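Local coordinates for F5/8 type C domain protein (Clostridium perfringens, PDB 7JRM) that probably helps a mucin-degrading O-glycopeptidase recognise glycans, through a carbohydrate-binding module carried between an Ig-like domain and a helical segment, at residues 17-22 / 269-274; 22-27 / 47-52; 232-237 / 274-279; 249-254 / 366-371. One frame throughout, in Å; residues are numbered along the deposited sequence.

Interaction 1: residues 17-22 / 269-274; sequences SMDEKV and LSKDKE
A salt bridge from Asp-19 to Lys-271 joins the loop after strand 14-16 to the sharp turn between helix 251-270 and helix 273-288, at the surface where the N-terminal Ig-like domain faces the helices. The two side chains approach from opposite directions. Lys-271 NZ lies 3.1 Å from Asp-19 OD2 and meets it on the syn side of the carboxylate, 17° out of its plane. Apart from one bend at chi3 (64°), the lysine chain beyond CG is extended, and this length lets it span the gap to Asp-19. Beside the bridge, Met-18 CB lies 4.2 Å from Lys-271 NZ; the end of the methionine leads away from the lysine, and its side chain also touches Val-79, Asp-81 and Tyr-229. A long, weak ion pair to Asp-81 gives Lys-271 a second acidic neighbour. Within the loop, Ser-17 N donates to Glu-20 OE1, a short bond at 2.6 Å, on the anti side of that carboxylate. Lys-271 itself is the first residue to leave helical angles at the end of helix 251-270, with phi at 54°. Asp-272, directly after it, is the N-cap of the next helix and also bonds to Thr-275. Positive phi followed at once by an N-cap is characteristic of a tight connection in an alpha-helical hairpin.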
# COMPACT_ATOMS: atom_id res chain seq x y z
N SER A 17 16.73 -1.64 11.53
CA SER A 17 15.66 -0.66 11.43
C SER A 17 14.35 -1.37 11.12
O SER A 17 14.28 -2.59 10.99
CB SER A 17 16.00 0.40 10.37
OG SER A 17 15.51 0.02 9.10
N MET A 18 13.27 -0.59 10.99
CA MET A 18 11.95 -1.18 10.82
C MET A 18 11.76 -1.80 9.44
O MET A 18 11.06 -2.80 9.31
CB MET A 18 10.87 -0.12 11.08
CG MET A 18 10.74 0.31 12.53
SD MET A 18 10.60 -1.08 13.68
CE MET A 18 8.98 -1.71 13.25
N ASP A 19 12.38 -1.22 8.42
CA ASP A 19 12.18 -1.67 7.04
C ASP A 19 13.23 -2.68 6.59
O ASP A 19 13.12 -3.19 5.47
CB ASP A 19 12.18 -0.47 6.09
CG ASP A 19 11.16 0.58 6.48
OD1 ASP A 19 9.98 0.45 6.09
OD2 ASP A 19 11.54 1.54 7.18
N GLU A 20 14.23 -2.98 7.41
CA GLU A 20 15.30 -3.87 7.01
C GLU A 20 14.92 -5.32 7.27
O GLU A 20 14.18 -5.64 8.21
CB GLU A 20 16.60 -3.53 7.75
CG GLU A 20 17.19 -2.19 7.35
CD GLU A 20 18.35 -1.77 8.24
OE1 GLU A 20 18.25 -1.96 9.47
OE2 GLU A 20 19.35 -1.24 7.70
N LYS A 21 15.44 -6.21 6.43
CA LYS A 21 15.20 -7.64 6.58
C LYS A 21 16.18 -8.21 7.60
O LYS A 21 17.40 -8.13 7.42
CB LYS A 21 15.36 -8.35 5.23
CG LYS A 21 15.07 -9.85 5.28
CD LYS A 21 13.63 -10.12 5.68
CE LYS A 21 13.20 -11.52 5.26
NZ LYS A 21 11.88 -11.89 5.85
N VAL A 22 15.64 -8.79 8.67
CA VAL A 22 16.47 -9.29 9.77
C VAL A 22 17.05 -10.64 9.38
O VAL A 22 16.31 -11.59 9.10
CB VAL A 22 15.66 -9.39 11.07
CG1 VAL A 22 16.35 -10.32 12.06
CG2 VAL A 22 15.48 -8.01 11.68
N LEU A 269 2.44 1.93 5.39
CA LEU A 269 3.54 2.75 4.90
C LEU A 269 3.72 4.01 5.72
O LEU A 269 4.83 4.56 5.78
CB LEU A 269 3.32 3.10 3.43
CG LEU A 269 3.32 1.95 2.42
CD1 LEU A 269 3.14 2.48 1.01
CD2 LEU A 269 4.60 1.14 2.53
N SER A 270 2.65 4.49 6.36
CA SER A 270 2.75 5.73 7.13
C SER A 270 3.61 5.56 8.37
O SER A 270 4.20 6.54 8.85
CB SER A 270 1.35 6.22 7.51
OG SER A 270 0.78 5.40 8.52
N LYS A 271 3.69 4.34 8.91
CA LYS A 271 4.42 4.06 10.15
C LYS A 271 3.94 4.96 11.28
O LYS A 271 4.70 5.32 12.18
CB LYS A 271 5.93 4.20 9.95
CG LYS A 271 6.51 3.20 8.95
CD LYS A 271 7.91 3.59 8.51
CE LYS A 271 8.89 3.56 9.67
NZ LYS A 271 10.30 3.55 9.20
N ASP A 272 2.66 5.33 11.24
CA ASP A 272 2.05 6.20 12.24
C ASP A 272 1.08 5.38 13.07
O ASP A 272 0.25 4.64 12.53
CB ASP A 272 1.32 7.37 11.56
CG ASP A 272 0.63 8.28 12.56
OD1 ASP A 272 1.32 8.92 13.37
OD2 ASP A 272 -0.62 8.35 12.52
N LYS A 273 1.17 5.53 14.40
CA LYS A 273 0.40 4.68 15.30
C LYS A 273 -1.10 4.87 15.12
O LYS A 273 -1.85 3.90 14.96
CB LYS A 273 0.81 4.96 16.75
CG LYS A 273 -0.02 4.20 17.78
CD LYS A 273 -0.26 5.05 19.01
CE LYS A 273 -0.15 4.22 20.28
NZ LYS A 273 -0.40 5.03 21.50
N GLU A 274 -1.56 6.13 15.13
CA GLU A 274 -3.00 6.37 15.07
C GLU A 274 -3.56 6.11 13.67
O GLU A 274 -4.71 5.68 13.55
CB GLU A 274 -3.31 7.80 15.51
CG GLU A 274 -2.94 8.11 16.96
CD GLU A 274 -3.62 7.20 17.97
OE1 GLU A 274 -4.64 6.57 17.64
OE2 GLU A 274 -3.12 7.13 19.12

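Interaction 2: residues 22-27 / 47-52; sequences VDLMKG and SDFVEG
Apolar contact comes first: Val-22 and Phe-49 reach for each other from opposite directions, and Val-22 CG1 stops 3.6 Å from Phe-49 CZ. The same methyl is 3.9 Å from Phe-49 CE1, and the far end of the ring also touches Val-22 CB, 3.8 Å from CZ. The phenyl group is carried across the gap because its CG stands anti to the backbone N (chi1 173°), which extends the ring toward the 22-27 loop. A CH-pi contact covers one face: Leu-24 CD2 sits 4.2 Å from the centroid of the Phe-49 ring, 15° off the normal, shifted somewhat toward the rim. In the ring plane, at its edge, lies Glu-51 OE2, and Phe-57 meets the ring edge-to-face, so several sides of the phenyl group have neighbours. Polar bonds shape each loop separately. Ser-47 OG accepts from Phe-49 N at 3.2 Å, an ST turn that sets the backbone from which the ring departs. In the other loop a type I turn spans Asp-23 to Lys-26, closed by Lys-26 N to Asp-23 O at 3.1 Å. Its Leu-24 O takes hydrogen bonds from Tyr-61 and Arg-75, while Val-22 and Leu-24 rest on Val-79 and Ile-77. The loops after strands 14-16 and 43-47 thus pack apolar side chains together, the first also onto strand 70-79, within a bacterial surface protein Ig-like domain.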
# COMPACT_ATOMS: atom_id res chain seq x y z
N VAL A 22 15.64 -8.79 8.67
CA VAL A 22 16.47 -9.29 9.77
C VAL A 22 17.05 -10.64 9.38
O VAL A 22 16.31 -11.59 9.10
CB VAL A 22 15.66 -9.39 11.07
CG1 VAL A 22 16.35 -10.32 12.06
CG2 VAL A 22 15.48 -8.01 11.68
N ASP A 23 18.38 -10.73 9.36
CA ASP A 23 19.09 -11.99 9.15
C ASP A 23 19.57 -12.47 10.51
O ASP A 23 20.51 -11.91 11.08
CB ASP A 23 20.25 -11.81 8.18
CG ASP A 23 21.00 -13.10 7.92
OD1 ASP A 23 20.43 -14.19 8.16
OD2 ASP A 23 22.16 -13.03 7.46
N LEU A 24 18.93 -13.52 11.04
CA LEU A 24 19.25 -14.01 12.37
C LEU A 24 20.65 -14.61 12.45
O LEU A 24 21.17 -14.80 13.56
CB LEU A 24 18.22 -15.04 12.81
CG LEU A 24 16.82 -14.51 13.14
CD1 LEU A 24 15.92 -15.64 13.59
CD2 LEU A 24 16.90 -13.43 14.21
N MET A 25 21.26 -14.93 11.31
CA MET A 25 22.59 -15.52 11.28
C MET A 25 23.67 -14.52 10.90
O MET A 25 24.83 -14.91 10.71
CB MET A 25 22.61 -16.70 10.30
CG MET A 25 21.60 -17.79 10.63
SD MET A 25 22.09 -18.75 12.08
CE MET A 25 23.79 -19.12 11.66
N LYS A 26 23.33 -13.24 10.79
CA LYS A 26 24.30 -12.22 10.42
C LYS A 26 25.33 -12.05 11.53
O LYS A 26 24.97 -11.76 12.68
CB LYS A 26 23.59 -10.90 10.13
CG LYS A 26 24.52 -9.71 9.94
CD LYS A 26 25.50 -9.95 8.80
CE LYS A 26 25.90 -8.64 8.14
NZ LYS A 26 26.61 -8.87 6.85
N GLY A 27 26.60 -12.23 11.19
CA GLY A 27 27.68 -12.06 12.14
C GLY A 27 27.98 -13.27 13.00
O GLY A 27 28.82 -13.16 13.90
N SER A 47 15.29 -18.52 21.09
CA SER A 47 15.04 -17.19 20.53
C SER A 47 13.62 -16.77 20.88
O SER A 47 12.70 -17.59 20.87
CB SER A 47 15.23 -17.18 19.01
OG SER A 47 14.97 -15.89 18.48
N ASP A 48 13.45 -15.48 21.19
CA ASP A 48 12.15 -14.87 21.40
C ASP A 48 11.82 -13.86 20.31
O ASP A 48 11.04 -12.92 20.53
CB ASP A 48 12.07 -14.21 22.78
CG ASP A 48 13.13 -13.14 22.98
OD1 ASP A 48 13.97 -12.93 22.07
OD2 ASP A 48 13.13 -12.50 24.05
N PHE A 49 12.40 -14.04 19.13
CA PHE A 49 12.28 -13.07 18.05
C PHE A 49 10.94 -13.19 17.34
O PHE A 49 10.45 -14.30 17.09
CB PHE A 49 13.42 -13.26 17.04
CG PHE A 49 13.30 -12.41 15.81
CD1 PHE A 49 13.62 -11.06 15.85
CD2 PHE A 49 12.87 -12.96 14.62
CE1 PHE A 49 13.51 -10.28 14.72
CE2 PHE A 49 12.76 -12.18 13.48
CZ PHE A 49 13.08 -10.84 13.53
N VAL A 50 10.34 -12.05 17.02
CA VAL A 50 9.10 -11.98 16.26
C VAL A 50 9.31 -11.02 15.09
O VAL A 50 9.77 -9.89 15.28
CB VAL A 50 7.91 -11.50 17.12
CG1 VAL A 50 6.59 -11.90 16.47
CG2 VAL A 50 8.01 -12.06 18.53
N GLU A 51 8.99 -11.48 13.88
CA GLU A 51 9.12 -10.63 12.71
C GLU A 51 8.08 -9.51 12.74
O GLU A 51 7.01 -9.65 13.34
CB GLU A 51 8.96 -11.45 11.43
CG GLU A 51 10.08 -12.44 11.16
CD GLU A 51 11.14 -11.88 10.24
OE1 GLU A 51 10.94 -10.77 9.70
OE2 GLU A 51 12.18 -12.55 10.06
N GLY A 52 8.40 -8.41 12.07
CA GLY A 52 7.50 -7.27 12.02
C GLY A 52 7.18 -6.67 13.36
O GLY A 52 6.09 -6.12 13.55

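Interaction 3: residues 232-237 / 274-279; sequences SELNKA and ETINSA
Lys-236 N to Ser-232 O and Ser-278 N to Glu-274 O, 2.9 Å each, are the shortest polar bonds, and both belong to the helices that carry Leu-234 and Ile-276. Between the two helices the contact is wholly apolar and buried. Leu-234 does most of the work: its CD2 methyl lies 3.7 Å from Ile-276 CG2, and the same isoleucine methyl is 3.8 Å from Leu-234 CB, so CG2 nestles against the root and one branch of the leucine. The two side chains meet at a slant rather than end-on. With its CG opposite the backbone N (chi1 -179°), Leu-234 reaches out toward helix 273-288, where CD2 also comes within 3.9 Å of Ile-276 O. One turn further along, Ala-279 offers a small surface. Its CB is 4.3 Å from Leu-234 CD2, and the other branch, Leu-234 CD1, lies 4.2 Å from Ala-279 C. The closest CA pair is Leu-234 with Ile-276, 6.7 Å apart. Helices 232-242 and 273-288 run in the same general direction. Helix 251-270 completes a three-helix bundle, with Leu-268 packing on Leu-234 and Ala-267 on Ala-279, while Leu-280 extends the seam along helix 273-288 toward Ala-237.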
# COMPACT_ATOMS: atom_id res chain seq x y z
N SER A 232 1.61 -5.15 13.54
CA SER A 232 1.36 -6.59 13.50
C SER A 232 -0.14 -6.89 13.43
O SER A 232 -0.56 -7.78 12.68
CB SER A 232 1.99 -7.26 14.71
OG SER A 232 3.38 -7.00 14.77
N GLU A 233 -0.95 -6.17 14.20
CA GLU A 233 -2.39 -6.43 14.20
C GLU A 233 -3.02 -6.01 12.88
O GLU A 233 -3.89 -6.71 12.35
CB GLU A 233 -3.05 -5.71 15.37
CG GLU A 233 -2.77 -6.35 16.73
CD GLU A 233 -3.35 -7.74 16.85
OE1 GLU A 233 -4.59 -7.87 16.88
OE2 GLU A 233 -2.56 -8.71 16.92
N LEU A 234 -2.61 -4.86 12.34
CA LEU A 234 -3.14 -4.42 11.05
C LEU A 234 -2.69 -5.35 9.93
O LEU A 234 -3.47 -5.66 9.02
CB LEU A 234 -2.72 -2.98 10.77
CG LEU A 234 -3.23 -2.41 9.44
CD1 LEU A 234 -4.75 -2.47 9.40
CD2 LEU A 234 -2.74 -0.99 9.23
N ASN A 235 -1.43 -5.80 9.98
CA ASN A 235 -0.95 -6.76 8.99
C ASN A 235 -1.74 -8.06 9.07
O ASN A 235 -2.04 -8.68 8.03
CB ASN A 235 0.54 -7.04 9.21
CG ASN A 235 1.41 -6.43 8.13
OD1 ASN A 235 1.10 -6.52 6.94
ND2 ASN A 235 2.50 -5.80 8.54
N LYS A 236 -2.10 -8.49 10.28
CA LYS A 236 -2.87 -9.72 10.44
C LYS A 236 -4.27 -9.58 9.84
O LYS A 236 -4.76 -10.50 9.18
CB LYS A 236 -2.95 -10.09 11.92
CG LYS A 236 -3.55 -11.46 12.19
CD LYS A 236 -3.54 -11.76 13.68
CE LYS A 236 -4.49 -12.90 14.02
NZ LYS A 236 -5.91 -12.50 13.87
N ALA A 237 -4.92 -8.44 10.07
CA ALA A 237 -6.27 -8.24 9.54
C ALA A 237 -6.26 -8.09 8.02
O ALA A 237 -7.21 -8.54 7.36
CB ALA A 237 -6.91 -7.02 10.19
N GLU A 274 -1.56 6.13 15.13
CA GLU A 274 -3.00 6.37 15.07
C GLU A 274 -3.56 6.11 13.67
O GLU A 274 -4.71 5.68 13.55
CB GLU A 274 -3.31 7.80 15.51
CG GLU A 274 -2.94 8.11 16.96
CD GLU A 274 -3.62 7.20 17.97
OE1 GLU A 274 -4.64 6.57 17.64
OE2 GLU A 274 -3.12 7.13 19.12
N THR A 275 -2.76 6.35 12.63
CA THR A 275 -3.21 6.00 11.28
C THR A 275 -3.41 4.50 11.15
O THR A 275 -4.37 4.05 10.51
CB THR A 275 -2.19 6.50 10.25
OG1 THR A 275 -1.87 7.87 10.51
CG2 THR A 275 -2.76 6.38 8.84
N ILE A 276 -2.52 3.71 11.74
CA ILE A 276 -2.64 2.26 11.68
C ILE A 276 -3.84 1.79 12.49
O ILE A 276 -4.63 0.95 12.04
CB ILE A 276 -1.34 1.59 12.17
CG1 ILE A 276 -0.24 1.72 11.10
CG2 ILE A 276 -1.58 0.13 12.53
CD1 ILE A 276 1.16 1.59 11.65
N ASN A 277 -4.01 2.33 13.70
CA ASN A 277 -5.12 1.92 14.56
C ASN A 277 -6.46 2.29 13.94
O ASN A 277 -7.42 1.51 14.02
CB ASN A 277 -4.97 2.55 15.94
CG ASN A 277 -3.81 1.98 16.73
OD1 ASN A 277 -3.20 0.99 16.33
ND2 ASN A 277 -3.49 2.61 17.86
N SER A 278 -6.55 3.46 13.32
CA SER A 278 -7.80 3.87 12.69
C SER A 278 -8.12 3.00 11.48
O SER A 278 -9.28 2.63 11.27
CB SER A 278 -7.72 5.35 12.28
OG SER A 278 -8.97 5.80 11.79
N ALA A 279 -7.11 2.65 10.69
CA ALA A 279 -7.34 1.77 9.55
C ALA A 279 -7.74 0.37 10.01
O ALA A 279 -8.56 -0.29 9.36
CB ALA A 279 -6.09 1.71 8.67

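Interaction 4: residues 249-254 / 366-371; sequences YTEESS and KLKKLN
The carboxylate of Glu-251 has a partner on either side of its plane: Lys-368 NZ stands off one side, a water off the other. Lys-368 NZ is 3.4 Å from Glu-251 OE1 and 3.4 Å from Glu-251 OE2, a forked salt bridge whose two hydrogen bonds are both weak. The water donates to Glu-251 OE2 at 3.1 Å and to Lys-366 O at 3.2 Å, bridging the segments a second time. Glu-251 begins helix 251-270, where Thr-250 is the N-cap, with its OG1 accepting from Ser-253 N at 3.1 Å. A carboxylate near this helix start would probably be steadied by the helix dipole as well as by the lysine. The other partner, 366-371, lies in the loop before strand 372-384, in a region whose short parallel strands and regular leucines resemble a leucine-rich repeat. Lys-366 O also accepts from Lys-368 NZ at 3.1 Å, which holds the ammonium back over its own loop; an off-staggered chi4 (33°) places NZ between Lys-366 O and the Glu-251 carboxylate.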
# COMPACT_ATOMS: atom_id res chain seq x y z
N TYR A 249 -19.55 -11.56 -2.49
CA TYR A 249 -20.23 -10.52 -1.73
C TYR A 249 -20.75 -9.46 -2.69
O TYR A 249 -20.28 -9.33 -3.82
CB TYR A 249 -19.30 -9.89 -0.68
CG TYR A 249 -18.58 -10.91 0.17
CD1 TYR A 249 -19.15 -11.42 1.32
CD2 TYR A 249 -17.31 -11.36 -0.19
CE1 TYR A 249 -18.49 -12.35 2.10
CE2 TYR A 249 -16.64 -12.29 0.58
CZ TYR A 249 -17.24 -12.78 1.72
OH TYR A 249 -16.57 -13.71 2.49
N THR A 250 -21.75 -8.72 -2.22
CA THR A 250 -22.37 -7.69 -3.04
C THR A 250 -21.34 -6.64 -3.44
O THR A 250 -20.35 -6.40 -2.75
CB THR A 250 -23.53 -7.02 -2.30
OG1 THR A 250 -23.02 -6.06 -1.37
CG2 THR A 250 -24.34 -8.07 -1.54
N GLU A 251 -21.58 -6.00 -4.59
CA GLU A 251 -20.65 -5.00 -5.10
C GLU A 251 -20.49 -3.85 -4.11
O GLU A 251 -19.39 -3.30 -3.96
CB GLU A 251 -21.14 -4.47 -6.45
CG GLU A 251 -20.58 -3.11 -6.84
CD GLU A 251 -20.77 -2.80 -8.31
OE1 GLU A 251 -21.28 -1.71 -8.63
OE2 GLU A 251 -20.39 -3.64 -9.15
N GLU A 252 -21.56 -3.49 -3.40
CA GLU A 252 -21.48 -2.40 -2.43
C GLU A 252 -20.60 -2.77 -1.25
O GLU A 252 -19.73 -1.99 -0.84
CB GLU A 252 -22.88 -2.02 -1.96
CG GLU A 252 -23.03 -0.56 -1.56
CD GLU A 252 -24.47 -0.10 -1.55
N SER A 253 -20.80 -3.97 -0.69
CA SER A 253 -20.03 -4.38 0.48
C SER A 253 -18.60 -4.76 0.11
O SER A 253 -17.67 -4.49 0.88
CB SER A 253 -20.72 -5.54 1.19
OG SER A 253 -20.20 -6.79 0.77
N SER A 254 -18.41 -5.39 -1.05
CA SER A 254 -17.06 -5.73 -1.48
C SER A 254 -16.25 -4.48 -1.81
O SER A 254 -15.03 -4.46 -1.60
CB SER A 254 -17.10 -6.66 -2.70
OG SER A 254 -17.53 -5.96 -3.86
N LYS A 366 -23.76 1.07 -14.78
CA LYS A 366 -22.74 0.56 -13.88
C LYS A 366 -22.12 -0.75 -14.35
O LYS A 366 -21.42 -1.40 -13.57
CB LYS A 366 -23.33 0.38 -12.47
CG LYS A 366 -23.80 1.67 -11.82
CD LYS A 366 -24.70 1.39 -10.63
N LEU A 367 -22.35 -1.14 -15.60
CA LEU A 367 -21.72 -2.33 -16.16
C LEU A 367 -20.30 -1.97 -16.59
O LEU A 367 -20.11 -1.27 -17.59
CB LEU A 367 -22.53 -2.88 -17.33
CG LEU A 367 -24.01 -3.16 -17.06
CD1 LEU A 367 -24.68 -3.78 -18.27
CD2 LEU A 367 -24.18 -4.06 -15.84
N LYS A 368 -19.31 -2.44 -15.84
CA LYS A 368 -17.93 -2.03 -16.04
C LYS A 368 -17.24 -2.74 -17.20
O LYS A 368 -16.18 -2.29 -17.63
CB LYS A 368 -17.12 -2.27 -14.76
CG LYS A 368 -17.67 -1.57 -13.53
CD LYS A 368 -17.18 -2.23 -12.25
CE LYS A 368 -17.91 -1.69 -11.03
NZ LYS A 368 -19.32 -1.34 -11.34
N LYS A 369 -17.82 -3.82 -17.72
CA LYS A 369 -17.19 -4.59 -18.79
C LYS A 369 -17.91 -4.47 -20.12
O LYS A 369 -17.48 -5.09 -21.10
CB LYS A 369 -17.11 -6.07 -18.39
CG LYS A 369 -16.50 -6.31 -17.02
CD LYS A 369 -15.95 -7.73 -16.89
CE LYS A 369 -15.69 -8.09 -15.44
NZ LYS A 369 -15.52 -9.55 -15.25
N LEU A 370 -18.98 -3.68 -20.20
CA LEU A 370 -19.76 -3.55 -21.43
C LEU A 370 -19.00 -2.66 -22.40
O LEU A 370 -19.20 -1.44 -22.46
CB LEU A 370 -21.15 -2.99 -21.13
CG LEU A 370 -22.16 -3.04 -22.28
CD1 LEU A 370 -22.08 -4.37 -23.01
CD2 LEU A 370 -23.56 -2.78 -21.76
N ASN A 371 -18.12 -3.27 -23.19
CA ASN A 371 -17.32 -2.55 -24.18
C ASN A 371 -17.91 -2.60 -25.58
O ASN A 371 -17.53 -1.79 -26.42
CB ASN A 371 -15.89 -3.10 -24.22
CG ASN A 371 -15.08 -2.70 -23.00
OD1 ASN A 371 -15.45 -1.79 -22.26
ND2 ASN A 371 -13.96 -3.38 -22.79
O HOH W 1 -21.52 -4.13 -11.96

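In the fold
From the N terminus, the loop after strand 14-16 opens interaction 1, which closes only at the turn between helices 251-270 and 273-288. Interaction 2 is nested inside that long loop; it joins two loops of the Ig-like domain and shares Val-22 with interaction 1. Interaction 3 follows interaction 2 in series but crosses interaction 1, sharing Glu-274, and draws the first and third helices of the bundle together. Interaction 4 crosses both 1 and 3: it starts at the beginning of helix 251-270, whose other end serves interaction 1, and reaches the region that resembles a leucine-rich repeat, its centre about 35 Å from that of interaction 1. The helices thus link the two halves of the chain.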